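Local atomic coordinates of ATP-dependent DNA helicase uvsW (Enterobacteria phage T4, PDB entry 1RIF), a protein that unwinds duplex DNA by ATP-driven 3'-5' translocation and promotes branch migration of Holliday junctions during recombination-dependent repair of phage DNA. Residues A[135-138]-A[139-143]; A[164-167]-A[168-171]; A[170-173]-A[174-178]. The protein carries 1 engineered substitution. One frame throughout, in Å; residues are numbered along the deposited sequence.

Contact 1 (A[135-138]-A[139-143]); sequences LPTS and AGRSL. Engineered in segment 139-143: Arg141 (natural residue Lys).
From Pro136 to Ala139 the backbone makes a type I beta turn closed by the bond from Ala139 N to Pro136 O, 2.7 Å. Gly140 follows with positive phi, a conformation glycine adopts easily, and leads into helix 141-155.

The methyl of Ala139 rests between two apolar neighbours: its CB is 3.8 Å from Leu135 CB and touches the proline ring more loosely at Pro136 CG, so that a single methyl is enough to meet both. Arg141, an engineered replacement of the natural lysine, reaches across the opening of the loop. Its CG stands beside the backbone N (chi1 -58°), and from there the chain runs extended to NE. At its end NH2 donates to Leu135 O at 2.9 Å, the donor in the carbonyl plane while the oxygen is tilted from the guanidinium plane; NE adds a weak bond to the same oxygen at 3.2 Å. Thr137 CA covers one face of the guanidinium. On the far branch, NH1 forms salt bridges with Asp232 and Glu233 of the predicted DEAH-box motif, two acidic groups that probably help hold the cation in place.

The loop between strand 130-133 and helix 141-155 corresponds to the P-loop (Walker A motif, helicase motif I), whose lysine is replaced here, and is predicted to bind ATP.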
ATOM      1  N   LEU A 135      10.078   8.739   4.333  1.00 28.21           N
ATOM      2  CA  LEU A 135      10.278  10.037   4.972  1.00 30.64           C
ATOM      3  C   LEU A 135      10.334   9.892   6.481  1.00 30.92           C
ATOM      4  O   LEU A 135       9.639   9.053   7.051  1.00 30.42           O
ATOM      5  CB  LEU A 135       9.154  11.017   4.615  1.00 30.94           C
ATOM      6  CG  LEU A 135       8.302  10.736   3.382  1.00 31.35           C
ATOM      7  CD1 LEU A 135       7.211   9.750   3.762  1.00 32.19           C
ATOM      8  CD2 LEU A 135       7.678  12.022   2.883  1.00 32.21           C
ATOM      9  N   PRO A 136      11.156  10.725   7.147  1.00 32.33           N
ATOM     10  CA  PRO A 136      11.345  10.736   8.603  1.00 32.69           C
ATOM     11  C   PRO A 136      10.062  11.035   9.381  1.00 33.98           C
ATOM     12  O   PRO A 136       9.185  11.764   8.909  1.00 34.07           O
ATOM     13  CB  PRO A 136      12.418  11.802   8.802  1.00 32.27           C
ATOM     14  CG  PRO A 136      12.152  12.754   7.677  1.00 33.22           C
ATOM     15  CD  PRO A 136      11.922  11.817   6.519  1.00 32.96           C
ATOM     16  N   THR A 137       9.963  10.468  10.578  1.00 34.62           N
ATOM     17  CA  THR A 137       8.781  10.647  11.412  1.00 36.94           C
ATOM     18  C   THR A 137       8.434  12.125  11.631  1.00 36.72           C
ATOM     19  O   THR A 137       7.320  12.465  12.038  1.00 36.26           O
ATOM     20  CB  THR A 137       8.970   9.940  12.778  1.00 37.53           C
ATOM     21  OG1 THR A 137       9.654   8.694  12.575  1.00 39.08           O
ATOM     22  CG2 THR A 137       7.614   9.648  13.428  1.00 38.16           C
ATOM     23  N   SER A 138       9.385  13.004  11.344  1.00 38.03           N
ATOM     24  CA  SER A 138       9.160  14.437  11.516  1.00 39.47           C
ATOM     25  C   SER A 138       8.472  15.067  10.304  1.00 39.77           C
ATOM     26  O   SER A 138       7.855  16.127  10.418  1.00 41.26           O
ATOM     27  CB  SER A 138      10.487  15.156  11.793  1.00 39.55           C
ATOM     28  OG  SER A 138      11.402  14.999  10.717  1.00 39.99           O
ATOM     29  N   ALA A 139       8.568  14.413   9.148  1.00 39.20           N
ATOM     30  CA  ALA A 139       7.956  14.920   7.917  1.00 38.80           C
ATOM     31  C   ALA A 139       6.440  15.130   8.032  1.00 37.54           C
ATOM     32  O   ALA A 139       5.745  15.194   7.011  1.00 36.56           O
ATOM     33  CB  ALA A 139       8.268  13.973   6.748  1.00 38.62           C
ATOM     34  N   GLY A 140       5.942  15.240   9.267  1.00 36.15           N
ATOM     35  CA  GLY A 140       4.518  15.442   9.503  1.00 34.17           C
ATOM     36  C   GLY A 140       3.724  14.640   8.497  1.00 32.23           C
ATOM     37  O   GLY A 140       3.019  15.201   7.650  1.00 33.89           O
ATOM     38  N   ARG A 141       3.844  13.320   8.596  1.00 29.28           N
ATOM     39  CA  ARG A 141       3.188  12.406   7.676  1.00 26.12           C
ATOM     40  C   ARG A 141       1.686  12.423   7.683  1.00 22.33           C
ATOM     41  O   ARG A 141       1.086  11.969   6.726  1.00 23.90           O
ATOM     42  CB  ARG A 141       3.633  10.974   7.934  1.00 26.51           C
ATOM     43  CG  ARG A 141       5.116  10.730   7.834  1.00 26.98           C
ATOM     44  CD  ARG A 141       5.353   9.318   8.248  1.00 27.16           C
ATOM     45  NE  ARG A 141       6.750   9.027   8.498  1.00 28.49           N
ATOM     46  CZ  ARG A 141       7.151   7.966   9.184  1.00 28.73           C
ATOM     47  NH1 ARG A 141       6.245   7.124   9.676  1.00 27.61           N
ATOM     48  NH2 ARG A 141       8.447   7.744   9.371  1.00 28.57           N
ATOM     49  N   SER A 142       1.068  12.915   8.752  1.00 22.04           N
ATOM     50  CA  SER A 142      -0.393  12.933   8.812  1.00 20.43           C
ATOM     51  C   SER A 142      -0.968  13.839   7.740  1.00 20.31           C
ATOM     52  O   SER A 142      -2.034  13.553   7.199  1.00 19.70           O
ATOM     53  CB  SER A 142      -0.886  13.386  10.188  1.00 22.12           C
ATOM     54  OG  SER A 142      -0.492  14.717  10.476  1.00 24.30           O
ATOM     55  N   LEU A 143      -0.259  14.926   7.429  1.00 18.68           N
ATOM     56  CA  LEU A 143      -0.710  15.865   6.403  1.00 16.67           C
ATOM     57  C   LEU A 143      -0.525  15.242   5.025  1.00 17.12           C
ATOM     58  O   LEU A 143      -1.337  15.466   4.125  1.00 17.51           O
ATOM     59  CB  LEU A 143       0.066  17.186   6.483  1.00 15.70           C
ATOM     60  CG  LEU A 143      -0.357  18.291   5.493  1.00 15.20           C
ATOM     61  CD1 LEU A 143      -1.849  18.604   5.644  1.00 14.63           C
ATOM     62  CD2 LEU A 143       0.466  19.540   5.742  1.00 15.58           C
TER

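Contact 2 (A[164-167]-A[168-171]); sequences VPTT and ALTT
The pyrrolidine ring of Pro165 meets Leu169 with its CG corner, CG lying 3.2 Å from Leu169 CD1, which is tighter than usual for two carbons. Pro165 CD is also near that methyl at 3.9 Å, and the leucine side chain crosses the ring at about a right angle. Proline suits this place because its rigid ring gives the leucine branch a fixed apolar surface just ahead of the helix.

Thr166 is the N-cap. With chi1 at 69°, its hydroxyl sits between the backbone N and the carbonyl carbon, and OG1 accepts from Leu169 N at 3.3 Å with an N-H...O angle of 147°. This serves an amide of the first turn, which lacks the i-4 carbonyl partner of a mid-helix amide; Thr166 O adds only weak, bent bonds to Leu169 N and Thr170 N. Threonine suits the cap because its short side chain carries a hydroxyl that can accept from this amide, and the same OG1 is in contact with Leu169 CG at 3.3 Å. From the next residue, Thr167 O receives weak bonds from Thr170 N and Thr171 N.

Val164 directs its side chain toward the first helical turn. Its CG2 lies 3.9 Å from Leu169 CB and 3.2 Å from Thr170 OG1, the valine and threonine side chains crossing nearly perpendicularly.

The sequence is consistent with helicase motif Ia of superfamily 2. The bend leads from strand 159-163 into helix 167-180: Val164 is bonded through its backbone to Gly210 at the end of strand 207-210, while Thr170 and Thr171 lie against Lys190 of strand 188-190.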
ATOM      1  N   VAL A 164      -2.848   2.143  11.085  1.00 16.12           N
ATOM      2  CA  VAL A 164      -1.882   2.761  11.988  1.00 18.05           C
ATOM      3  C   VAL A 164      -1.394   1.724  12.998  1.00 19.33           C
ATOM      4  O   VAL A 164      -2.058   0.713  13.222  1.00 19.65           O
ATOM      5  CB  VAL A 164      -2.484   4.006  12.733  1.00 17.16           C
ATOM      6  CG1 VAL A 164      -2.868   5.078  11.721  1.00 16.88           C
ATOM      7  CG2 VAL A 164      -3.674   3.599  13.593  1.00 17.10           C
ATOM      8  N   PRO A 165      -0.220   1.957  13.609  1.00 20.11           N
ATOM      9  CA  PRO A 165       0.319   1.003  14.583  1.00 20.63           C
ATOM     10  C   PRO A 165      -0.460   0.729  15.870  1.00 21.27           C
ATOM     11  O   PRO A 165      -0.385  -0.384  16.397  1.00 23.03           O
ATOM     12  CB  PRO A 165       1.733   1.528  14.842  1.00 20.67           C
ATOM     13  CG  PRO A 165       1.650   2.974  14.511  1.00 22.62           C
ATOM     14  CD  PRO A 165       0.757   3.018  13.307  1.00 19.70           C
ATOM     15  N   THR A 166      -1.220   1.699  16.378  1.00 20.02           N
ATOM     16  CA  THR A 166      -1.967   1.474  17.625  1.00 18.93           C
ATOM     17  C   THR A 166      -3.343   2.120  17.647  1.00 18.67           C
ATOM     18  O   THR A 166      -3.648   2.993  16.837  1.00 19.34           O
ATOM     19  CB  THR A 166      -1.208   2.020  18.854  1.00 18.61           C
ATOM     20  OG1 THR A 166      -1.180   3.453  18.799  1.00 18.61           O
ATOM     21  CG2 THR A 166       0.221   1.497  18.889  1.00 18.46           C
ATOM     22  N   THR A 167      -4.165   1.695  18.600  1.00 19.95           N
ATOM     23  CA  THR A 167      -5.509   2.240  18.745  1.00 21.12           C
ATOM     24  C   THR A 167      -5.467   3.722  19.083  1.00 20.64           C
ATOM     25  O   THR A 167      -6.307   4.493  18.628  1.00 23.19           O
ATOM     26  CB  THR A 167      -6.301   1.510  19.845  1.00 24.59           C
ATOM     27  OG1 THR A 167      -6.688   0.210  19.382  1.00 26.61           O
ATOM     28  CG2 THR A 167      -7.549   2.294  20.203  1.00 25.74           C
ATOM     29  N   ALA A 168      -4.498   4.127  19.889  1.00 20.70           N
ATOM     30  CA  ALA A 168      -4.376   5.535  20.250  1.00 21.28           C
ATOM     31  C   ALA A 168      -4.100   6.375  19.005  1.00 19.61           C
ATOM     32  O   ALA A 168      -4.553   7.511  18.909  1.00 19.51           O
ATOM     33  CB  ALA A 168      -3.244   5.728  21.272  1.00 20.96           C
ATOM     34  N   LEU A 169      -3.360   5.809  18.052  1.00 18.60           N
ATOM     35  CA  LEU A 169      -3.017   6.517  16.824  1.00 18.77           C
ATOM     36  C   LEU A 169      -4.176   6.554  15.839  1.00 18.39           C
ATOM     37  O   LEU A 169      -4.207   7.371  14.919  1.00 18.45           O
ATOM     38  CB  LEU A 169      -1.784   5.880  16.181  1.00 17.59           C
ATOM     39  CG  LEU A 169      -0.531   6.134  17.016  1.00 16.43           C
ATOM     40  CD1 LEU A 169       0.612   5.295  16.509  1.00 16.69           C
ATOM     41  CD2 LEU A 169      -0.188   7.614  16.955  1.00 18.16           C
ATOM     42  N   THR A 170      -5.121   5.646  16.036  1.00 19.27           N
ATOM     43  CA  THR A 170      -6.319   5.574  15.218  1.00 19.45           C
ATOM     44  C   THR A 170      -7.104   6.854  15.500  1.00 20.25           C
ATOM     45  O   THR A 170      -7.537   7.556  14.585  1.00 20.30           O
ATOM     46  CB  THR A 170      -7.136   4.323  15.607  1.00 19.24           C
ATOM     47  OG1 THR A 170      -6.593   3.181  14.922  1.00 21.32           O
ATOM     48  CG2 THR A 170      -8.599   4.487  15.276  1.00 20.73           C
ATOM     49  N   THR A 171      -7.252   7.162  16.782  1.00 21.09           N
ATOM     50  CA  THR A 171      -7.959   8.358  17.225  1.00 23.06           C
ATOM     51  C   THR A 171      -7.211   9.621  16.835  1.00 21.50           C
ATOM     52  O   THR A 171      -7.816  10.607  16.422  1.00 21.14           O
ATOM     53  CB  THR A 171      -8.127   8.361  18.752  1.00 24.48           C
ATOM     54  OG1 THR A 171      -9.007   7.296  19.136  1.00 28.89           O
ATOM     55  CG2 THR A 171      -8.695   9.677  19.218  1.00 25.35           C
TER

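Contact 3 (A[170-173]-A[174-178]); sequences TTQM and ADDFV
Met173 turns CG anti to its backbone N (chi1 -175°) and then bends at both later torsions, while Phe177, one turn on, has CG beside its own N (chi1 -83°); sulfur and ring are thereby brought together. Met173 SD lies 3.5 Å from Phe177 CE1 and 4.5 Å from the ring centroid, approaching obliquely at 56° off the ring normal. This is a Met-aromatic contact, and the flexible thioether suits it because its two bends set SD beside the ring.

The frame is the regular alpha-helical i to i+4 pattern: Phe177 N donates to Met173 O at 3.1 Å, and Asp176 N to Gln172 O at 2.8 Å. Such spacing puts Met173 and Phe177 on one apolar stripe of helix 167-180, facing Ile162 of strand 159-163; Phe177 also packs on Ala146 and Ala149 of helix 141-155.

Two further pairs have the same spacing. Thr171 and Asp175 lie side by side, pointing the same way, with Thr171 CG2 3.6 Å from Asp175 OD2, while Asp175 OD1 is hydrogen-bonded to His185. Gln172 crosses Asp176 obliquely, its aliphatic CG 3.8 Å from Asp176 OD2.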
ATOM      1  N   THR A 170      -5.121   5.646  16.036  1.00 19.27           N
ATOM      2  CA  THR A 170      -6.319   5.574  15.218  1.00 19.45           C
ATOM      3  C   THR A 170      -7.104   6.854  15.500  1.00 20.25           C
ATOM      4  O   THR A 170      -7.537   7.556  14.585  1.00 20.30           O
ATOM      5  CB  THR A 170      -7.136   4.323  15.607  1.00 19.24           C
ATOM      6  OG1 THR A 170      -6.593   3.181  14.922  1.00 21.32           O
ATOM      7  CG2 THR A 170      -8.599   4.487  15.276  1.00 20.73           C
ATOM      8  N   THR A 171      -7.252   7.162  16.782  1.00 21.09           N
ATOM      9  CA  THR A 171      -7.959   8.358  17.225  1.00 23.06           C
ATOM     10  C   THR A 171      -7.211   9.621  16.835  1.00 21.50           C
ATOM     11  O   THR A 171      -7.816  10.607  16.422  1.00 21.14           O
ATOM     12  CB  THR A 171      -8.127   8.361  18.752  1.00 24.48           C
ATOM     13  OG1 THR A 171      -9.007   7.296  19.136  1.00 28.89           O
ATOM     14  CG2 THR A 171      -8.695   9.677  19.218  1.00 25.35           C
ATOM     15  N   GLN A 172      -5.891   9.582  16.971  1.00 20.64           N
ATOM     16  CA  GLN A 172      -5.039  10.718  16.639  1.00 20.91           C
ATOM     17  C   GLN A 172      -5.111  11.063  15.155  1.00 20.11           C
ATOM     18  O   GLN A 172      -5.181  12.234  14.786  1.00 19.59           O
ATOM     19  CB  GLN A 172      -3.590  10.415  17.030  1.00 22.35           C
ATOM     20  CG  GLN A 172      -2.642  11.584  16.831  1.00 28.66           C
ATOM     21  CD  GLN A 172      -1.185  11.235  17.122  1.00 30.86           C
ATOM     22  OE1 GLN A 172      -0.840  10.791  18.222  1.00 34.18           O
ATOM     23  NE2 GLN A 172      -0.323  11.448  16.137  1.00 32.44           N
ATOM     24  N   MET A 173      -5.100  10.041  14.307  1.00 19.00           N
ATOM     25  CA  MET A 173      -5.159  10.254  12.864  1.00 19.45           C
ATOM     26  C   MET A 173      -6.467  10.918  12.462  1.00 18.72           C
ATOM     27  O   MET A 173      -6.482  11.835  11.644  1.00 18.68           O
ATOM     28  CB  MET A 173      -5.016   8.916  12.121  1.00 22.31           C
ATOM     29  CG  MET A 173      -4.930   9.031  10.591  1.00 23.76           C
ATOM     30  SD  MET A 173      -3.363   9.716   9.979  1.00 27.23           S
ATOM     31  CE  MET A 173      -2.397   8.219   9.841  1.00 27.97           C
ATOM     32  N   ALA A 174      -7.562  10.432  13.038  1.00 19.23           N
ATOM     33  CA  ALA A 174      -8.892  10.956  12.754  1.00 17.81           C
ATOM     34  C   ALA A 174      -8.970  12.401  13.218  1.00 18.11           C
ATOM     35  O   ALA A 174      -9.507  13.259  12.522  1.00 17.47           O
ATOM     36  CB  ALA A 174      -9.948  10.111  13.463  1.00 15.65           C
ATOM     37  N   ASP A 175      -8.422  12.672  14.396  1.00 18.43           N
ATOM     38  CA  ASP A 175      -8.434  14.019  14.925  1.00 19.51           C
ATOM     39  C   ASP A 175      -7.579  14.955  14.069  1.00 20.42           C
ATOM     40  O   ASP A 175      -7.975  16.096  13.822  1.00 20.43           O
ATOM     41  CB  ASP A 175      -7.939  14.019  16.371  1.00 20.57           C
ATOM     42  CG  ASP A 175      -8.933  13.387  17.324  1.00 21.36           C
ATOM     43  OD1 ASP A 175     -10.043  13.039  16.871  1.00 21.38           O
ATOM     44  OD2 ASP A 175      -8.606  13.242  18.524  1.00 23.03           O
ATOM     45  N   ASP A 176      -6.418  14.481  13.606  1.00 19.73           N
ATOM     46  CA  ASP A 176      -5.551  15.310  12.775  1.00 18.42           C
ATOM     47  C   ASP A 176      -6.270  15.729  11.505  1.00 18.47           C
ATOM     48  O   ASP A 176      -6.283  16.907  11.159  1.00 17.73           O
ATOM     49  CB  ASP A 176      -4.273  14.566  12.394  1.00 21.67           C
ATOM     50  CG  ASP A 176      -3.361  14.314  13.578  1.00 25.35           C
ATOM     51  OD1 ASP A 176      -3.482  15.030  14.596  1.00 25.23           O
ATOM     52  OD2 ASP A 176      -2.508  13.403  13.481  1.00 28.37           O
ATOM     53  N   PHE A 177      -6.856  14.752  10.811  1.00 18.63           N
ATOM     54  CA  PHE A 177      -7.588  14.991   9.562  1.00 17.46           C
ATOM     55  C   PHE A 177      -8.651  16.067   9.730  1.00 17.45           C
ATOM     56  O   PHE A 177      -8.852  16.898   8.841  1.00 18.72           O
ATOM     57  CB  PHE A 177      -8.255  13.689   9.077  1.00 19.09           C
ATOM     58  CG  PHE A 177      -7.337  12.775   8.285  1.00 21.09           C
ATOM     59  CD1 PHE A 177      -5.978  12.670   8.592  1.00 20.69           C
ATOM     60  CD2 PHE A 177      -7.840  12.012   7.230  1.00 19.69           C
ATOM     61  CE1 PHE A 177      -5.142  11.824   7.858  1.00 19.99           C
ATOM     62  CE2 PHE A 177      -7.004  11.165   6.495  1.00 18.25           C
ATOM     63  CZ  PHE A 177      -5.660  11.073   6.810  1.00 16.35           C
ATOM     64  N   VAL A 178      -9.340  16.048  10.865  1.00 17.19           N
ATOM     65  CA  VAL A 178     -10.380  17.035  11.133  1.00 17.13           C
ATOM     66  C   VAL A 178      -9.753  18.382  11.523  1.00 19.28           C
ATOM     67  O   VAL A 178     -10.302  19.440  11.210  1.00 19.62           O
ATOM     68  CB  VAL A 178     -11.348  16.538  12.256  1.00 16.87           C
ATOM     69  CG1 VAL A 178     -12.426  17.582  12.534  1.00 15.17           C
ATOM     70  CG2 VAL A 178     -12.009  15.226  11.834  1.00 14.17           C
TER

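How the contacts relate
This chain is the N-terminal part of UvsW, and the three contacts follow in order within its ATP-binding helicase domain, whose core is a parallel beta sheet. Contact 1 links strand 130-133 to helix 141-155. Contact 2 covers the entry into helix 167-180 and its first turn; contact 3 begins where it ends, sharing Thr170 and Thr171, and takes in most of the rest. Their centres are 9 Å apart, and Val164 CG1 meets Met173 CE at 3.7 Å. Contacts 1 and 2 stay about 8 Å apart at their nearest atoms. Contact 3 bridges them: Ser142 O packs 3.6 Å from Phe177 CE1, joining the predicted ATP-binding loop to the probable motif Ia helix.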